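Local coordinates for protein glycosaminoglycan xylosylkinase (Hydra vulgaris, PDB 5XOM) that probably phosphorylates xylose in the linkage region of proteoglycan glycosaminoglycans, as a kinase of the Fam20 family, at residues A[140-143]-A[149-152]; A[142-147]-A[344-349]. All coordinates share one frame; numbering follows the deposited sequence.

Contact 1: A[140-143]-A[149-152]; sequences HLDR and RAPP
The carboxylate of D142 lies against the backbone of R149 and A150, with the methyl group of A150 packed on its carbon: A150 CB comes within 3.5 Å of D142 CG. The side chain leaves helix 132-144 with CG anti to the backbone N (chi1 166°), which carries the carboxylate out to the loop that follows the helix. There the R149 amide is shared unequally between its two oxygens. Its firmer bond goes to the syn lone pair of D142 OD2, with R149 N at 2.9 Å and an N-H...O angle of 157°. A weak branch reaches D142 OD1, which also takes a weak bond from A150 N at 3.2 Å. One water completes the clasp, donating to D142 OD1 at 2.6 Å and to A150 O at the same distance, so that the acceptors of helix side chain and loop backbone are joined through it. D142 OD2 has a second partner in the side chain of H294. With several donors converging on this buried group, its negative charge is probably well compensated. With an alanine here, the amides of R149 and A150 would probably lose their acceptor and the loop would be less firmly tied to the helix. R149 contributes its backbone and CB, while its extended side chain runs away from D142 to a salt bridge with D265 on helix 259-273. This is a worked case of an acidic side chain fastening a turn to the helix that precedes it. By its place between the third and fourth strands of the antiparallel sheet, helix 132-144 probably matches helix alpha-C of protein kinases, and the loop that D142 holds the alpha-C-beta-4 loop.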
loop_
_atom_site.group_PDB
_atom_site.type_symbol
_atom_site.label_atom_id
_atom_site.label_comp_id
_atom_site.label_asym_id
_atom_site.label_seq_id
_atom_site.Cartn_x
_atom_site.Cartn_y
_atom_site.Cartn_z
ATOM N N HIS A 140 -17.104 1.851 -1.438
ATOM C CA HIS A 140 -16.451 0.556 -1.271
ATOM C C HIS A 140 -16.606 -0.319 -2.503
ATOM O O HIS A 140 -15.707 -1.108 -2.814
ATOM C CB HIS A 140 -16.983 -0.157 -0.033
ATOM C CG HIS A 140 -16.526 0.474 1.236
ATOM N ND1 HIS A 140 -15.232 0.353 1.695
ATOM C CD2 HIS A 140 -17.173 1.257 2.130
ATOM C CE1 HIS A 140 -15.105 1.031 2.823
ATOM N NE2 HIS A 140 -16.268 1.587 3.108
ATOM N N LEU A 141 -17.720 -0.200 -3.223
ATOM C CA LEU A 141 -17.841 -0.986 -4.439
ATOM C C LEU A 141 -16.880 -0.481 -5.507
ATOM O O LEU A 141 -16.384 -1.266 -6.319
ATOM C CB LEU A 141 -19.282 -0.968 -4.952
ATOM C CG LEU A 141 -19.447 -1.607 -6.324
ATOM C CD1 LEU A 141 -19.454 -3.117 -6.142
ATOM C CD2 LEU A 141 -20.719 -1.150 -7.030
ATOM N N ASP A 142 -16.582 0.818 -5.490
ATOM C CA ASP A 142 -15.628 1.385 -6.440
ATOM C C ASP A 142 -14.235 0.798 -6.236
ATOM O O ASP A 142 -13.534 0.496 -7.208
ATOM C CB ASP A 142 -15.606 2.905 -6.278
ATOM C CG ASP A 142 -14.421 3.560 -6.961
ATOM O OD1 ASP A 142 -13.354 3.688 -6.323
ATOM O OD2 ASP A 142 -14.554 3.971 -8.130
ATOM N N ARG A 143 -13.841 0.572 -4.977
ATOM C CA ARG A 143 -12.572 -0.101 -4.703
ATOM C C ARG A 143 -12.660 -1.591 -5.013
ATOM O O ARG A 143 -11.732 -2.164 -5.597
ATOM C CB ARG A 143 -12.169 0.125 -3.249
ATOM C CG ARG A 143 -12.111 1.587 -2.875
ATOM C CD ARG A 143 -11.513 1.793 -1.504
ATOM N NE ARG A 143 -10.092 1.454 -1.494
ATOM C CZ ARG A 143 -9.569 0.472 -0.770
ATOM N NH1 ARG A 143 -10.347 -0.262 0.018
ATOM N NH2 ARG A 143 -8.268 0.228 -0.818
ATOM N N ARG A 149 -11.943 5.303 -8.384
ATOM C CA ARG A 149 -12.286 6.639 -8.862
ATOM C C ARG A 149 -13.220 7.401 -7.940
ATOM O O ARG A 149 -13.759 8.439 -8.354
ATOM C CB ARG A 149 -12.934 6.552 -10.235
ATOM C CG ARG A 149 -12.062 5.847 -11.169
ATOM C CD ARG A 149 -12.685 5.508 -12.482
ATOM N NE ARG A 149 -11.847 4.453 -13.013
ATOM C CZ ARG A 149 -11.988 3.879 -14.187
ATOM N NH1 ARG A 149 -12.945 4.244 -15.047
ATOM N NH2 ARG A 149 -11.132 2.926 -14.519
ATOM N N ALA A 150 -13.480 6.887 -6.745
ATOM C CA ALA A 150 -14.402 7.508 -5.810
ATOM C C ALA A 150 -13.651 8.049 -4.600
ATOM O O ALA A 150 -12.797 7.342 -4.051
ATOM C CB ALA A 150 -15.460 6.496 -5.352
ATOM N N PRO A 151 -13.932 9.279 -4.173
ATOM C CA PRO A 151 -13.308 9.825 -2.974
ATOM C C PRO A 151 -13.762 9.011 -1.703
ATOM O O PRO A 151 -14.876 8.505 -1.693
ATOM C CB PRO A 151 -13.805 11.266 -2.896
ATOM C CG PRO A 151 -14.643 11.495 -4.084
ATOM C CD PRO A 151 -14.879 10.219 -4.805
ATOM N N PRO A 152 -12.881 8.924 -0.729
ATOM C CA PRO A 152 -13.244 8.191 0.514
ATOM C C PRO A 152 -14.516 8.716 1.176
ATOM O O PRO A 152 -14.754 9.923 1.263
ATOM C CB PRO A 152 -12.016 8.408 1.407
ATOM C CG PRO A 152 -10.873 8.596 0.453
ATOM C CD PRO A 152 -11.426 9.095 -0.871
HETATM O O HOH W 1 -12.111 4.826 -4.308
#

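Contact 2: A[142-147]-A[344-349]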
loop_
_atom_site.group_PDB
_atom_site.type_symbol
_atom_site.label_atom_id
_atom_site.label_comp_id
_atom_site.label_asym_id
_atom_site.label_seq_id
_atom_site.Cartn_x
_atom_site.Cartn_y
_atom_site.Cartn_z
ATOM N N ASP A 142 -16.582 0.818 -5.490
ATOM C CA ASP A 142 -15.628 1.385 -6.440
ATOM C C ASP A 142 -14.235 0.798 -6.236
ATOM O O ASP A 142 -13.534 0.496 -7.208
ATOM C CB ASP A 142 -15.606 2.905 -6.278
ATOM C CG ASP A 142 -14.421 3.560 -6.961
ATOM O OD1 ASP A 142 -13.354 3.688 -6.323
ATOM O OD2 ASP A 142 -14.554 3.971 -8.130
ATOM N N ARG A 143 -13.841 0.572 -4.977
ATOM C CA ARG A 143 -12.572 -0.101 -4.703
ATOM C C ARG A 143 -12.660 -1.591 -5.013
ATOM O O ARG A 143 -11.732 -2.164 -5.597
ATOM C CB ARG A 143 -12.169 0.125 -3.249
ATOM C CG ARG A 143 -12.111 1.587 -2.875
ATOM C CD ARG A 143 -11.513 1.793 -1.504
ATOM N NE ARG A 143 -10.092 1.454 -1.494
ATOM C CZ ARG A 143 -9.569 0.472 -0.770
ATOM N NH1 ARG A 143 -10.347 -0.262 0.018
ATOM N NH2 ARG A 143 -8.268 0.228 -0.818
ATOM N N LEU A 144 -13.775 -2.233 -4.639
ATOM C CA LEU A 144 -13.929 -3.668 -4.864
ATOM C C LEU A 144 -13.844 -4.015 -6.349
ATOM O O LEU A 144 -13.241 -5.027 -6.726
ATOM C CB LEU A 144 -15.256 -4.151 -4.271
ATOM C CG LEU A 144 -15.647 -5.610 -4.516
ATOM C CD1 LEU A 144 -14.588 -6.529 -3.929
ATOM C CD2 LEU A 144 -17.025 -5.908 -3.924
ATOM N N LEU A 145 -14.439 -3.193 -7.209
ATOM C CA LEU A 145 -14.387 -3.456 -8.640
ATOM C C LEU A 145 -13.101 -2.971 -9.294
ATOM O O LEU A 145 -12.932 -3.169 -10.503
ATOM C CB LEU A 145 -15.580 -2.813 -9.350
ATOM C CG LEU A 145 -16.986 -3.269 -8.973
ATOM C CD1 LEU A 145 -18.020 -2.338 -9.597
ATOM C CD2 LEU A 145 -17.209 -4.721 -9.394
ATOM N N GLY A 146 -12.194 -2.350 -8.538
ATOM C CA GLY A 146 -10.924 -1.922 -9.092
ATOM C C GLY A 146 -10.965 -0.642 -9.892
ATOM O O GLY A 146 -10.019 -0.364 -10.634
ATOM N N PHE A 147 -12.040 0.143 -9.784
ATOM C CA PHE A 147 -12.086 1.425 -10.481
ATOM C C PHE A 147 -11.215 2.467 -9.779
ATOM O O PHE A 147 -10.476 3.206 -10.433
ATOM C CB PHE A 147 -13.532 1.919 -10.594
ATOM C CG PHE A 147 -14.365 1.150 -11.581
ATOM C CD1 PHE A 147 -13.889 0.877 -12.853
ATOM C CD2 PHE A 147 -15.628 0.699 -11.236
ATOM C CE1 PHE A 147 -14.657 0.171 -13.766
ATOM C CE2 PHE A 147 -16.403 -0.005 -12.146
ATOM C CZ PHE A 147 -15.912 -0.270 -13.412
ATOM N N ASP A 344 -20.205 -6.687 1.258
ATOM C CA ASP A 344 -20.704 -6.494 2.611
ATOM C C ASP A 344 -19.623 -6.706 3.659
ATOM O O ASP A 344 -19.689 -6.103 4.737
ATOM C CB ASP A 344 -21.879 -7.417 2.892
ATOM C CG ASP A 344 -22.727 -6.910 4.043
ATOM O OD1 ASP A 344 -23.186 -5.753 3.970
ATOM O OD2 ASP A 344 -22.905 -7.639 5.035
ATOM N N LYS A 345 -18.617 -7.534 3.366
ATOM C CA LYS A 345 -17.499 -7.689 4.295
ATOM C C LYS A 345 -16.758 -6.373 4.491
ATOM O O LYS A 345 -16.326 -6.057 5.605
ATOM C CB LYS A 345 -16.545 -8.776 3.805
ATOM C CG LYS A 345 -17.033 -10.185 4.082
ATOM C CD LYS A 345 -16.141 -11.225 3.421
ATOM C CE LYS A 345 -16.641 -12.635 3.691
ATOM N NZ LYS A 345 -15.833 -13.646 2.960
ATOM N N ARG A 346 -16.594 -5.591 3.419
ATOM C CA ARG A 346 -15.949 -4.289 3.567
ATOM C C ARG A 346 -16.871 -3.275 4.221
ATOM O O ARG A 346 -16.407 -2.436 5.000
ATOM C CB ARG A 346 -15.497 -3.766 2.207
ATOM C CG ARG A 346 -14.632 -4.730 1.442
ATOM C CD ARG A 346 -14.504 -4.278 0.003
ATOM N NE ARG A 346 -13.450 -4.983 -0.712
ATOM C CZ ARG A 346 -12.429 -4.383 -1.315
ATOM N NH1 ARG A 346 -12.323 -3.062 -1.290
ATOM N NH2 ARG A 346 -11.513 -5.104 -1.944
ATOM N N LEU A 347 -18.179 -3.340 3.944
ATOM C CA LEU A 347 -19.096 -2.393 4.562
ATOM C C LEU A 347 -19.208 -2.628 6.060
ATOM O O LEU A 347 -19.524 -1.691 6.797
ATOM C CB LEU A 347 -20.489 -2.477 3.912
ATOM C CG LEU A 347 -20.603 -2.209 2.405
ATOM C CD1 LEU A 347 -22.025 -2.499 1.904
ATOM C CD2 LEU A 347 -20.157 -0.787 2.032
ATOM N N SER A 348 -18.929 -3.847 6.528
ATOM C CA SER A 348 -19.062 -4.182 7.940
ATOM C C SER A 348 -18.064 -3.454 8.827
ATOM O O SER A 348 -18.212 -3.494 10.052
ATOM C CB SER A 348 -18.897 -5.689 8.141
ATOM O OG SER A 348 -17.549 -6.072 7.945
ATOM N N ILE A 349 -17.051 -2.797 8.255
ATOM C CA ILE A 349 -16.133 -2.001 9.064
ATOM C C ILE A 349 -16.651 -0.591 9.316
ATOM O O ILE A 349 -16.115 0.107 10.192
ATOM C CB ILE A 349 -14.740 -1.903 8.403
ATOM C CG1 ILE A 349 -14.781 -0.893 7.257
ATOM C CG2 ILE A 349 -14.282 -3.273 7.875
ATOM C CD1 ILE A 349 -13.541 -0.852 6.424
HETATM O O HOH W 2 -13.014 -0.898 0.487
#
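L144 and R346 meet with the flat guanidinium of R346 laid over the helix backbone: L144 CA sits 3.8 Å above its plane, over the centre. R346 reaches there because its chain is extended from CG to NE (chi2 and chi3 both 167°), while L144 CD1 lies 3.7 Å from R346 NE and packs the aliphatic branch against the same group. R143 behaves differently. Its chain bends at chi3 (68°), bringing its guanidinium obliquely to that of R346. The two NH1 atoms, R143 NH1 and R346 NH1, are 3.7 Å apart, and a water that accepts from both, 2.8 Å from R143 NH1, probably eases the meeting of like charges, as may the long, weak ion pair of R143 NH1 with D67. R143 NH2 is held by the carbonyl of V64. Beyond L144 the helix closes in a Schellman motif, with G146 at positive phi, F147 N bonded to D142 O and G146 N to R143 O. The contact thus joins the C-terminal end of helix 132-144 to helix 339-347, where L144 also packs on L339, L342 and L343; R143 rests on I70 of helix 67-79, and L145 turns to L272 of helix 259-273.

How the contacts relate
Both contacts start from the C-terminal end of helix 132-144 and share D142 and R143, but they close loops of very different length. Contact 1 comes first along the chain, closing the short turn that leads from the helix toward strand 153-159. Contact 2 waits for nearly two hundred residues, until helix 339-347 returns to the same helix end. Its pairs begin within the turn closed by contact 1 and finish far beyond it, so the two cross. Their centres lie about 8 Å apart, and they touch where H140 CD2 packs at 3.6 Å from L347 CD2. One helix end thereby holds both the loop leading into edge strand 153-159 and helix 339-347.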